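Long-range contacts in uncharacterized protein, DUF633, LMOf2365_1472 (Listeria monocytogenes str. 4b F2365, PDB 3GNL), which probably transfers a methyl group from S-adenosylmethionine to N1 of adenine 22 in tRNA, although this has not been established for this particular protein: residues A[23-28]-A[43-48]; A[94-99]-A[121-126]; A[141-146]-A[177-182]. All coordinates share one frame; numbering follows the deposited sequence.

Read from the N terminus, the three contacts form in series, none nested in or crossing another, and together they span much of one mixed sheet. Contact 1 closes first, when the chain leaves strand 23-28, runs through helix 34-41 and returns as strand 45-52. Contact 2 repeats the manoeuvre with strand 93-99, helix 101-110 and strand 120-125. The two share a seam: strands 23-28 and 93-99 are neighbours, with A26 O lying 2.8 Å from V95 N. Contact 3 closes after the antiparallel strands 141-151 and 154-163, setting helix 179-184 against 141-151, one of the sheet's two outermost strands. W141 packs on L121, joining this end to contact 2; contacts 1 and 3 do not touch, their nearest atoms being about 11 Å apart.

Contact 1: residues A[23-28]-A[43-48]; sequences ERIADI and QTASFA
E23, R24 and I25 run parallel to A45, F47 and A48, and a beta bulge between the first two pairs shifts the register by one, leaving S46 as the extra residue. The backbone bonds follow the bulge: E23 N reaches T44 O at 3.2 Å, S46 N gives to E23 O, and beyond the irregularity I25 N meets F47 O almost straight, at 174°. The side chains then divide between the two faces. On one, the guanidinium of R24 lies flat over the ring of F47, their planes 2° apart and their centres separated by 4.1 Å. The stack is offset: R24 NH2 sits 3.4 Å from F47 CD2 near the ring's rim, while NH1 of R24 lies above F47 CB. A bend at chi3 (65°) turns the arginine's end over the ring. D89 O accepts from R24 NE, and at the edge of the guanidinium a water joins NH1 to S46 OG, contacts that should help hold the group's orientation. On the other face, I25 CG1 presses on A48 CB at 3.5 Å and its CG2 approaches A45 CB at 4.1 Å. The carboxylate of E23 turns to T93 and K120. Helix 34-41, packing on A45 and A48, completes the beta-alpha-beta crossover with which a Rossmann-like methyltransferase fold characteristically begins.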
ATOM      1  N   GLU A  23     -12.699   1.135 -15.090  1.00 29.89           N
ATOM      2  CA  GLU A  23     -11.873  -0.087 -15.043  1.00 28.07           C
ATOM      3  C   GLU A  23     -12.572  -1.319 -14.441  1.00 26.17           C
ATOM      4  O   GLU A  23     -13.537  -1.171 -13.693  1.00 26.58           O
ATOM      5  CB  GLU A  23     -10.596   0.236 -14.187  1.00 29.04           C
ATOM      6  CG  GLU A  23     -10.250   1.768 -14.267  1.00 28.91           C
ATOM      7  CD  GLU A  23      -9.000   2.180 -13.506  1.00 30.52           C
ATOM      8  OE1 GLU A  23      -8.514   1.374 -12.695  1.00 30.59           O
ATOM      9  OE2 GLU A  23      -8.561   3.339 -13.704  1.00 32.48           O
ATOM     10  N   ARG A  24     -12.086  -2.511 -14.771  1.00 24.74           N
ATOM     11  CA  ARG A  24     -12.462  -3.746 -14.075  1.00 23.42           C
ATOM     12  C   ARG A  24     -11.464  -3.939 -12.921  1.00 24.15           C
ATOM     13  O   ARG A  24     -10.238  -4.091 -13.145  1.00 24.08           O
ATOM     14  CB  ARG A  24     -12.503  -4.969 -15.004  1.00 27.13           C
ATOM     15  CG  ARG A  24     -13.517  -4.766 -16.131  1.00 26.43           C
ATOM     16  CD  ARG A  24     -13.449  -5.912 -17.140  1.00 28.99           C
ATOM     17  NE  ARG A  24     -13.834  -7.202 -16.579  1.00 30.35           N
ATOM     18  CZ  ARG A  24     -15.084  -7.604 -16.330  1.00 31.78           C
ATOM     19  NH1 ARG A  24     -16.135  -6.799 -16.574  1.00 33.18           N
ATOM     20  NH2 ARG A  24     -15.268  -8.803 -15.801  1.00 31.67           N
ATOM     21  N   ILE A  25     -11.977  -3.852 -11.706  1.00 21.40           N
ATOM     22  CA  ILE A  25     -11.067  -3.849 -10.522  1.00 22.83           C
ATOM     23  C   ILE A  25     -11.230  -5.074  -9.642  1.00 24.18           C
ATOM     24  O   ILE A  25     -12.277  -5.724  -9.630  1.00 23.23           O
ATOM     25  CB  ILE A  25     -11.242  -2.596  -9.684  1.00 22.48           C
ATOM     26  CG1 ILE A  25     -12.561  -2.650  -8.877  1.00 22.44           C
ATOM     27  CG2 ILE A  25     -11.146  -1.288 -10.561  1.00 22.10           C
ATOM     28  CD1 ILE A  25     -12.762  -1.475  -7.904  1.00 22.06           C
ATOM     29  N   ALA A  26     -10.191  -5.405  -8.888  1.00 22.16           N
ATOM     30  CA  ALA A  26     -10.306  -6.368  -7.802  1.00 22.62           C
ATOM     31  C   ALA A  26      -9.746  -5.771  -6.523  1.00 22.34           C
ATOM     32  O   ALA A  26      -8.584  -5.355  -6.500  1.00 22.58           O
ATOM     33  CB  ALA A  26      -9.626  -7.689  -8.124  1.00 23.65           C
ATOM     34  N   ASP A  27     -10.583  -5.729  -5.486  1.00 20.14           N
ATOM     35  CA  ASP A  27     -10.229  -5.205  -4.184  1.00 19.87           C
ATOM     36  C   ASP A  27     -10.010  -6.374  -3.218  1.00 20.08           C
ATOM     37  O   ASP A  27     -10.973  -6.987  -2.737  1.00 20.69           O
ATOM     38  CB  ASP A  27     -11.353  -4.271  -3.684  1.00 20.74           C
ATOM     39  CG  ASP A  27     -10.986  -3.527  -2.419  1.00 20.27           C
ATOM     40  OD1 ASP A  27      -9.789  -3.550  -2.063  1.00 23.86           O
ATOM     41  OD2 ASP A  27     -11.872  -2.912  -1.793  1.00 21.38           O
ATOM     42  N   ILE A  28      -8.746  -6.616  -2.904  1.00 18.38           N
ATOM     43  CA  ILE A  28      -8.342  -7.769  -2.112  1.00 18.97           C
ATOM     44  C   ILE A  28      -8.422  -7.468  -0.633  1.00 19.06           C
ATOM     45  O   ILE A  28      -7.778  -6.514  -0.163  1.00 20.34           O
ATOM     46  CB  ILE A  28      -6.934  -8.143  -2.481  1.00 20.94           C
ATOM     47  CG1 ILE A  28      -6.825  -8.244  -4.003  1.00 19.99           C
ATOM     48  CG2 ILE A  28      -6.528  -9.418  -1.731  1.00 21.35           C
ATOM     49  CD1 ILE A  28      -7.722  -9.412  -4.678  1.00 20.48           C
ATOM     50  N   GLN A  43     -19.060   5.529 -11.378  1.00 29.88           N
ATOM     51  CA  GLN A  43     -18.695   5.090 -12.725  1.00 31.40           C
ATOM     52  C   GLN A  43     -17.232   4.995 -13.056  1.00 30.02           C
ATOM     53  O   GLN A  43     -16.840   4.654 -14.165  1.00 31.86           O
ATOM     54  CB  GLN A  43     -19.440   5.858 -13.818  1.00 33.43           C
ATOM     55  CG  GLN A  43     -20.922   5.785 -13.646  1.00 35.63           C
ATOM     56  CD  GLN A  43     -21.614   6.569 -14.712  1.00 38.18           C
ATOM     57  OE1 GLN A  43     -21.632   6.159 -15.882  1.00 40.25           O
ATOM     58  NE2 GLN A  43     -22.147   7.731 -14.338  1.00 37.39           N
ATOM     59  N   THR A  44     -16.406   5.238 -12.064  1.00 30.12           N
ATOM     60  CA  THR A  44     -15.002   5.121 -12.294  1.00 29.47           C
ATOM     61  C   THR A  44     -14.606   3.653 -12.437  1.00 27.36           C
ATOM     62  O   THR A  44     -13.580   3.381 -12.997  1.00 28.67           O
ATOM     63  CB  THR A  44     -14.133   5.807 -11.199  1.00 28.72           C
ATOM     64  OG1 THR A  44     -14.442   5.201  -9.939  1.00 28.14           O
ATOM     65  CG2 THR A  44     -14.372   7.337 -11.110  1.00 30.86           C
ATOM     66  N   ALA A  45     -15.407   2.693 -11.927  1.00 26.52           N
ATOM     67  CA  ALA A  45     -15.191   1.263 -12.230  1.00 25.39           C
ATOM     68  C   ALA A  45     -16.450   0.640 -12.870  1.00 26.55           C
ATOM     69  O   ALA A  45     -17.552   1.000 -12.503  1.00 27.66           O
ATOM     70  CB  ALA A  45     -14.847   0.466 -10.954  1.00 26.36           C
ATOM     71  N   SER A  46     -16.254  -0.288 -13.793  1.00 26.75           N
ATOM     72  CA  SER A  46     -17.386  -0.927 -14.492  1.00 26.88           C
ATOM     73  C   SER A  46     -17.756  -2.278 -13.904  1.00 27.99           C
ATOM     74  O   SER A  46     -18.866  -2.780 -14.141  1.00 27.77           O
ATOM     75  CB  SER A  46     -17.085  -1.039 -15.982  1.00 28.41           C
ATOM     76  OG  SER A  46     -15.909  -1.800 -16.203  1.00 28.72           O
ATOM     77  N   PHE A  47     -16.839  -2.866 -13.126  1.00 25.95           N
ATOM     78  CA  PHE A  47     -16.996  -4.184 -12.557  1.00 24.26           C
ATOM     79  C   PHE A  47     -15.990  -4.251 -11.410  1.00 24.62           C
ATOM     80  O   PHE A  47     -14.907  -3.663 -11.530  1.00 24.69           O
ATOM     81  CB  PHE A  47     -16.709  -5.264 -13.596  1.00 27.02           C
ATOM     82  CG  PHE A  47     -16.621  -6.636 -13.017  1.00 28.07           C
ATOM     83  CD1 PHE A  47     -17.770  -7.330 -12.648  1.00 29.73           C
ATOM     84  CD2 PHE A  47     -15.375  -7.247 -12.813  1.00 29.54           C
ATOM     85  CE1 PHE A  47     -17.666  -8.624 -12.085  1.00 28.54           C
ATOM     86  CE2 PHE A  47     -15.276  -8.514 -12.260  1.00 29.71           C
ATOM     87  CZ  PHE A  47     -16.413  -9.218 -11.899  1.00 29.90           C
ATOM     88  N   ALA A  48     -16.345  -4.932 -10.318  1.00 22.77           N
ATOM     89  CA  ALA A  48     -15.400  -5.206  -9.236  1.00 21.89           C
ATOM     90  C   ALA A  48     -15.541  -6.609  -8.692  1.00 23.02           C
ATOM     91  O   ALA A  48     -16.656  -7.121  -8.567  1.00 23.50           O
ATOM     92  CB  ALA A  48     -15.588  -4.234  -8.112  1.00 20.28           C
TER
HETATM   93  O   HOH W   1     -16.430  -3.930 -17.606  1.00 42.62           O

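Contact 2: residues A[94-99]-A[121-126]; sequences IVIAGM and LILQPN
I94, V95, I96 and A97 lie level with L121, I122, L123 and Q124 along two parallel strands, so that each side chain sits beside its counterpart on the neighbouring strand. On one face the leucines supply the bumps. CD2 of L121 rests against CB of I94 at 3.8 Å; two residues on, L123 and I96 point the same way side by side, and CD2 of L123 fits the hollow along CB, CG1 and CD1 of I96. Helix 101-110 closes over I96 and M99. On the opposite face, I122 CD1 comes within 4.2 Å of V95 CG2, and small A97 leaves room for Q124, whose CB lies 3.8 Å from A97 CB. Helix 10-16 packs over V95, I122 and Q124. The glutamine bends at chi2 (-87°), bringing its amide round to the strand end, where G98 N bonds to Q124 O at 3.1 Å and only weakly to OE1, which also accepts from R11. NE2 of Q124 may extend the network to OD1 of N126, though the asparagine has two conformers and this link is doubtful; N126 N closes the end on M99 O at 2.9 Å. Helix 101-110 joins these strands in a beta-alpha-beta unit of the Rossmann-like fold; in methyltransferases of this class, such C-terminal strand ends generally border the cofactor and substrate cleft.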
ATOM      1  N   ILE A  94      -5.777  -3.825  -9.577  1.00 22.32           N
ATOM      2  CA  ILE A  94      -5.940  -4.523  -8.306  1.00 21.60           C
ATOM      3  C   ILE A  94      -5.618  -3.559  -7.173  1.00 21.61           C
ATOM      4  O   ILE A  94      -4.597  -2.834  -7.265  1.00 21.31           O
ATOM      5  CB  ILE A  94      -5.013  -5.744  -8.167  1.00 22.12           C
ATOM      6  CG1 ILE A  94      -5.234  -6.779  -9.297  1.00 24.89           C
ATOM      7  CG2 ILE A  94      -5.183  -6.407  -6.779  1.00 23.85           C
ATOM      8  CD1 ILE A  94      -4.272  -7.933  -9.234  1.00 25.59           C
ATOM      9  N   VAL A  95      -6.533  -3.508  -6.186  1.00 19.17           N
ATOM     10  CA  VAL A  95      -6.362  -2.708  -4.959  1.00 19.74           C
ATOM     11  C   VAL A  95      -6.053  -3.642  -3.823  1.00 19.12           C
ATOM     12  O   VAL A  95      -6.737  -4.630  -3.652  1.00 19.92           O
ATOM     13  CB  VAL A  95      -7.651  -1.937  -4.612  1.00 19.69           C
ATOM     14  CG1 VAL A  95      -7.542  -1.124  -3.332  1.00 21.04           C
ATOM     15  CG2 VAL A  95      -8.084  -1.034  -5.770  1.00 21.23           C
ATOM     16  N   ILE A  96      -4.981  -3.365  -3.065  1.00 19.32           N
ATOM     17  CA  ILE A  96      -4.704  -4.136  -1.822  1.00 19.64           C
ATOM     18  C   ILE A  96      -4.374  -3.080  -0.763  1.00 18.22           C
ATOM     19  O   ILE A  96      -3.298  -2.443  -0.836  1.00 20.63           O
ATOM     20  CB  ILE A  96      -3.527  -5.162  -1.972  1.00 19.59           C
ATOM     21  CG1 ILE A  96      -3.643  -5.925  -3.306  1.00 20.83           C
ATOM     22  CG2 ILE A  96      -3.517  -6.138  -0.766  1.00 20.96           C
ATOM     23  CD1 ILE A  96      -2.488  -6.861  -3.581  1.00 20.84           C
ATOM     24  N   ALA A  97      -5.295  -2.896   0.179  1.00 18.10           N
ATOM     25  CA  ALA A  97      -5.200  -1.845   1.207  1.00 18.41           C
ATOM     26  C   ALA A  97      -5.399  -2.440   2.599  1.00 19.67           C
ATOM     27  O   ALA A  97      -5.979  -3.505   2.735  1.00 20.42           O
ATOM     28  CB  ALA A  97      -6.241  -0.749   0.939  1.00 19.64           C
ATOM     29  N   GLY A  98      -4.871  -1.744   3.612  1.00 20.15           N
ATOM     30  CA  GLY A  98      -5.173  -2.055   5.011  1.00 20.83           C
ATOM     31  C   GLY A  98      -4.518  -3.315   5.523  1.00 23.36           C
ATOM     32  O   GLY A  98      -5.069  -3.987   6.375  1.00 24.22           O
HETATM   33  N   MSE A  99      -3.341  -3.627   4.979  1.00 22.05           N
HETATM   34  CA  MSE A  99      -2.603  -4.836   5.393  1.00 24.08           C
HETATM   35  C   MSE A  99      -1.153  -4.438   5.501  1.00 22.36           C
HETATM   36  O   MSE A  99      -0.714  -3.476   4.879  1.00 19.96           O
HETATM   37  CB  MSE A  99      -2.673  -5.889   4.283  1.00 26.84           C
HETATM   38  CG  MSE A  99      -4.014  -6.450   4.080  1.00 32.21           C
HETATM   39 SE   MSE A  99      -3.855  -7.855   2.782  1.00 36.28          SE
HETATM   40  CE  MSE A  99      -5.582  -7.541   1.884  1.00 33.29           C
ATOM     41  N   LEU A 121      -1.711  -1.347 -10.137  1.00 22.24           N
ATOM     42  CA  LEU A 121      -1.878  -1.802  -8.746  1.00 21.99           C
ATOM     43  C   LEU A 121      -1.974  -0.547  -7.913  1.00 20.56           C
ATOM     44  O   LEU A 121      -1.219   0.410  -8.106  1.00 21.42           O
ATOM     45  CB  LEU A 121      -0.685  -2.637  -8.222  1.00 21.94           C
ATOM     46  CG  LEU A 121      -0.254  -3.862  -9.010  1.00 22.03           C
ATOM     47  CD1 LEU A 121       1.094  -4.467  -8.515  1.00 22.66           C
ATOM     48  CD2 LEU A 121      -1.362  -4.901  -8.939  1.00 25.96           C
ATOM     49  N   ILE A 122      -2.918  -0.553  -6.977  1.00 18.86           N
ATOM     50  CA  ILE A 122      -3.024   0.536  -5.998  1.00 19.64           C
ATOM     51  C   ILE A 122      -2.861  -0.102  -4.610  1.00 19.40           C
ATOM     52  O   ILE A 122      -3.711  -0.936  -4.172  1.00 19.82           O
ATOM     53  CB  ILE A 122      -4.374   1.230  -6.050  1.00 19.70           C
ATOM     54  CG1 ILE A 122      -4.614   1.810  -7.457  1.00 20.88           C
ATOM     55  CG2 ILE A 122      -4.393   2.346  -5.020  1.00 21.36           C
ATOM     56  CD1 ILE A 122      -6.112   2.127  -7.752  1.00 19.35           C
ATOM     57  N   LEU A 123      -1.729   0.183  -3.950  1.00 19.22           N
ATOM     58  CA  LEU A 123      -1.406  -0.588  -2.726  1.00 18.64           C
ATOM     59  C   LEU A 123      -1.323   0.399  -1.570  1.00 18.99           C
ATOM     60  O   LEU A 123      -0.793   1.511  -1.711  1.00 18.99           O
ATOM     61  CB  LEU A 123      -0.054  -1.308  -2.891  1.00 18.71           C
ATOM     62  CG  LEU A 123       0.091  -2.140  -4.145  1.00 19.06           C
ATOM     63  CD1 LEU A 123       1.505  -2.766  -4.110  1.00 20.89           C
ATOM     64  CD2 LEU A 123      -1.023  -3.199  -4.243  1.00 19.95           C
ATOM     65  N   GLN A 124      -1.871  -0.010  -0.421  1.00 18.30           N
ATOM     66  CA  GLN A 124      -1.846   0.863   0.745  1.00 19.78           C
ATOM     67  C   GLN A 124      -1.390   0.007   1.922  1.00 18.01           C
ATOM     68  O   GLN A 124      -2.206  -0.561   2.612  1.00 18.60           O
ATOM     69  CB  GLN A 124      -3.203   1.521   0.959  1.00 20.57           C
ATOM     70  CG  GLN A 124      -3.201   2.560   2.118  1.00 21.01           C
ATOM     71  CD  GLN A 124      -3.468   1.901   3.448  1.00 24.24           C
ATOM     72  OE1 GLN A 124      -4.491   1.261   3.606  1.00 23.48           O
ATOM     73  NE2 GLN A 124      -2.521   2.017   4.393  1.00 28.14           N
ATOM     74  N   PRO A 125      -0.069  -0.057   2.144  1.00 19.28           N
ATOM     75  CA  PRO A 125       0.459  -0.859   3.268  1.00 19.06           C
ATOM     76  C   PRO A 125       0.456  -0.080   4.584  1.00 20.96           C
ATOM     77  O   PRO A 125       0.740   1.119   4.598  1.00 25.08           O
ATOM     78  CB  PRO A 125       1.890  -1.138   2.854  1.00 19.69           C
ATOM     79  CG  PRO A 125       2.297   0.124   2.064  1.00 20.18           C
ATOM     80  CD  PRO A 125       1.000   0.511   1.321  1.00 19.19           C
ATOM     81  N   ASN A 126       0.121  -0.778   5.653  1.00 20.43           N
ATOM     82  CA  ASN A 126       0.024  -0.185   6.994  0.70 22.40           C
ATOM     83  C   ASN A 126       1.377  -0.204   7.714  1.00 23.79           C
ATOM     84  O   ASN A 126       1.506   0.382   8.775  1.00 25.52           O
ATOM     85  CB  ASN A 126      -0.991  -0.951   7.823  0.70 24.39           C
ATOM     86  CG  ASN A 126      -2.427  -0.624   7.441  0.70 24.11           C
ATOM     87  OD1 ASN A 126      -2.704   0.337   6.712  0.70 26.81           O
ATOM     88  ND2 ASN A 126      -3.333  -1.418   7.922  0.70 25.19           N
TER

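Contact 3: residues A[141-146]-A[177-182]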
ATOM      1  N   TRP A 141       7.818  -3.271 -11.944  1.00 23.14           N
ATOM      2  CA  TRP A 141       6.665  -2.388 -11.930  1.00 23.63           C
ATOM      3  C   TRP A 141       7.088  -0.970 -11.566  1.00 22.34           C
ATOM      4  O   TRP A 141       7.705  -0.752 -10.489  1.00 24.11           O
ATOM      5  CB  TRP A 141       5.587  -2.867 -10.947  1.00 22.31           C
ATOM      6  CG  TRP A 141       4.864  -4.133 -11.398  1.00 21.96           C
ATOM      7  CD1 TRP A 141       5.386  -5.356 -11.537  1.00 24.86           C
ATOM      8  CD2 TRP A 141       3.467  -4.244 -11.733  1.00 24.28           C
ATOM      9  NE1 TRP A 141       4.418  -6.256 -11.980  1.00 25.82           N
ATOM     10  CE2 TRP A 141       3.238  -5.577 -12.110  1.00 23.71           C
ATOM     11  CE3 TRP A 141       2.416  -3.326 -11.806  1.00 24.19           C
ATOM     12  CZ2 TRP A 141       1.961  -6.038 -12.500  1.00 25.31           C
ATOM     13  CZ3 TRP A 141       1.140  -3.784 -12.217  1.00 23.54           C
ATOM     14  CH2 TRP A 141       0.939  -5.125 -12.548  1.00 25.10           C
ATOM     15  N   LEU A 142       6.799   0.005 -12.406  1.00 21.31           N
ATOM     16  CA  LEU A 142       7.072   1.382 -12.093  1.00 23.88           C
ATOM     17  C   LEU A 142       6.086   1.944 -11.065  1.00 24.18           C
ATOM     18  O   LEU A 142       4.881   1.690 -11.139  1.00 23.25           O
ATOM     19  CB  LEU A 142       7.032   2.217 -13.377  1.00 25.62           C
ATOM     20  CG  LEU A 142       7.668   3.572 -13.540  1.00 29.80           C
ATOM     21  CD1 LEU A 142       9.194   3.568 -13.186  1.00 29.43           C
ATOM     22  CD2 LEU A 142       7.495   3.969 -15.001  1.00 29.94           C
ATOM     23  N   ILE A 143       6.577   2.727 -10.107  1.00 21.73           N
ATOM     24  CA  ILE A 143       5.704   3.547  -9.287  1.00 21.28           C
ATOM     25  C   ILE A 143       5.370   4.850 -10.031  1.00 23.98           C
ATOM     26  O   ILE A 143       6.261   5.637 -10.420  1.00 24.92           O
ATOM     27  CB  ILE A 143       6.382   3.831  -7.912  1.00 20.44           C
ATOM     28  CG1 ILE A 143       6.610   2.499  -7.205  1.00 19.30           C
ATOM     29  CG2 ILE A 143       5.524   4.787  -7.028  1.00 21.77           C
ATOM     30  CD1 ILE A 143       7.676   2.593  -6.006  1.00 21.76           C
ATOM     31  N   THR A 144       4.073   5.063 -10.300  1.00 23.15           N
ATOM     32  CA  THR A 144       3.638   6.216 -11.057  1.00 23.65           C
ATOM     33  C   THR A 144       3.004   7.321 -10.265  1.00 22.61           C
ATOM     34  O   THR A 144       3.016   8.458 -10.687  1.00 23.30           O
ATOM     35  CB  THR A 144       2.654   5.791 -12.142  1.00 25.00           C
ATOM     36  OG1 THR A 144       1.584   5.091 -11.520  1.00 25.65           O
ATOM     37  CG2 THR A 144       3.357   4.815 -13.092  1.00 26.49           C
ATOM     38  N   SER A 145       2.490   7.000  -9.072  1.00 20.47           N
ATOM     39  CA  SER A 145       1.923   7.998  -8.186  1.00 21.52           C
ATOM     40  C   SER A 145       2.108   7.464  -6.774  1.00 17.63           C
ATOM     41  O   SER A 145       2.175   6.261  -6.577  1.00 19.71           O
ATOM     42  CB  SER A 145       0.412   8.175  -8.398  1.00 22.12           C
ATOM     43  OG  SER A 145       0.098   8.837  -9.628  1.00 24.60           O
ATOM     44  N   GLU A 146       2.207   8.425  -5.837  1.00 19.34           N
ATOM     45  CA  GLU A 146       2.114   8.093  -4.391  1.00 17.71           C
ATOM     46  C   GLU A 146       1.462   9.217  -3.656  1.00 18.70           C
ATOM     47  O   GLU A 146       1.445  10.387  -4.090  1.00 21.25           O
ATOM     48  CB  GLU A 146       3.520   7.875  -3.783  1.00 18.72           C
ATOM     49  CG  GLU A 146       4.355   6.792  -4.470  1.00 19.39           C
ATOM     50  CD  GLU A 146       5.752   6.613  -3.824  1.00 20.73           C
ATOM     51  OE1 GLU A 146       6.551   7.591  -3.927  1.00 20.63           O
ATOM     52  OE2 GLU A 146       5.976   5.533  -3.251  1.00 20.87           O
ATOM     53  N   PHE A 177      11.573   5.835   1.131  1.00 16.67           N
ATOM     54  CA  PHE A 177      10.725   7.011   1.261  1.00 16.19           C
ATOM     55  C   PHE A 177       9.609   7.152   0.222  1.00 17.82           C
ATOM     56  O   PHE A 177       8.591   7.841   0.462  1.00 18.99           O
ATOM     57  CB  PHE A 177      11.545   8.286   1.265  1.00 18.11           C
ATOM     58  CG  PHE A 177      12.526   8.357   2.403  1.00 18.60           C
ATOM     59  CD1 PHE A 177      12.056   8.573   3.694  1.00 20.93           C
ATOM     60  CD2 PHE A 177      13.897   8.209   2.174  1.00 19.37           C
ATOM     61  CE1 PHE A 177      12.949   8.650   4.779  1.00 20.30           C
ATOM     62  CE2 PHE A 177      14.805   8.281   3.226  1.00 20.82           C
ATOM     63  CZ  PHE A 177      14.339   8.494   4.541  1.00 21.42           C
ATOM     64  N   GLY A 178       9.869   6.567  -0.941  1.00 18.69           N
ATOM     65  CA  GLY A 178       8.934   6.686  -2.066  1.00 18.85           C
ATOM     66  C   GLY A 178       9.482   7.666  -3.074  1.00 19.25           C
ATOM     67  O   GLY A 178       9.715   8.841  -2.773  1.00 18.87           O
ATOM     68  N   PRO A 179       9.605   7.237  -4.345  1.00 19.98           N
ATOM     69  CA  PRO A 179      10.142   8.170  -5.334  1.00 19.81           C
ATOM     70  C   PRO A 179       9.290   9.413  -5.596  1.00 21.54           C
ATOM     71  O   PRO A 179       9.836  10.469  -5.849  1.00 23.74           O
ATOM     72  CB  PRO A 179      10.278   7.302  -6.607  1.00 21.14           C
ATOM     73  CG  PRO A 179       9.176   6.267  -6.422  1.00 20.69           C
ATOM     74  CD  PRO A 179       9.225   5.936  -4.908  1.00 20.57           C
ATOM     75  N   CYS A 180       7.967   9.284  -5.536  1.00 20.69           N
ATOM     76  CA  CYS A 180       7.092  10.428  -5.717  1.00 21.55           C
ATOM     77  C   CYS A 180       7.019  11.241  -4.448  1.00 20.94           C
ATOM     78  O   CYS A 180       7.033  12.471  -4.493  1.00 23.37           O
ATOM     79  CB  CYS A 180       5.681   9.965  -6.141  1.00 22.55           C
ATOM     80  SG  CYS A 180       5.641   8.834  -7.624  1.00 24.79           S
ATOM     81  N   LEU A 181       6.952  10.553  -3.304  1.00 21.20           N
ATOM     82  CA  LEU A 181       6.830  11.247  -2.039  1.00 19.89           C
ATOM     83  C   LEU A 181       8.062  12.089  -1.745  1.00 21.22           C
ATOM     84  O   LEU A 181       7.971  13.196  -1.188  1.00 21.39           O
ATOM     85  CB  LEU A 181       6.616  10.256  -0.881  1.00 18.66           C
ATOM     86  CG  LEU A 181       5.314   9.423  -0.963  1.00 17.29           C
ATOM     87  CD1 LEU A 181       5.259   8.479   0.240  1.00 18.53           C
ATOM     88  CD2 LEU A 181       4.060  10.262  -1.020  1.00 20.89           C
ATOM     89  N   LEU A 182       9.216  11.576  -2.134  1.00 21.50           N
ATOM     90  CA  LEU A 182      10.396  12.386  -1.800  1.00 25.21           C
ATOM     91  C   LEU A 182      10.607  13.598  -2.723  1.00 28.79           C
ATOM     92  O   LEU A 182      11.279  14.532  -2.330  1.00 28.47           O
ATOM     93  CB  LEU A 182      11.646  11.524  -1.629  1.00 26.93           C
ATOM     94  CG  LEU A 182      12.275  10.910  -2.856  1.00 27.18           C
ATOM     95  CD1 LEU A 182      13.235  11.924  -3.534  1.00 29.11           C
ATOM     96  CD2 LEU A 182      13.041   9.678  -2.404  1.00 25.65           C
TER
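A single carboxylate oxygen, E146 OE1, receives two successive backbone N-H groups, from C180 at 2.7 Å and from L181 at 3.1 Å. A carboxylate thus accepts the N-H groups at the N-terminal turn of a helix, tying helix 179-184 to strand 141-151 at one edge of the Rossmann-like sheet. The glutamate chain is extended beyond CG (chi2 180°), which carries the carboxylate to the helix start. Both donors use the anti side of the oxygen but come from opposite faces of the carboxylate plane, the L181 bond being the straighter at 159°. The helix N terminus would probably stabilise the negative charge; OE2 meanwhile forms a salt bridge with R133, and the two partners together should limit rotation of the carboxylate. G178, at positive phi, lies off the oxygen-bearing end of the carboxylate, nearly in its plane, with CA 3.4 Å from E146 OE2. P179, without an N-H, contributes its ring instead: CD1 of I143 meets P179 CD at 3.8 Å, the two side chains crossing at about a right angle. C180 SG rests against the classic beta bulge that T144 and S145 form opposite V160, nearest S145 CA. Nearer the glutamate backbone, L181 rests its branch on the stem, with CG and CD2 each 3.7 Å from E146 CB.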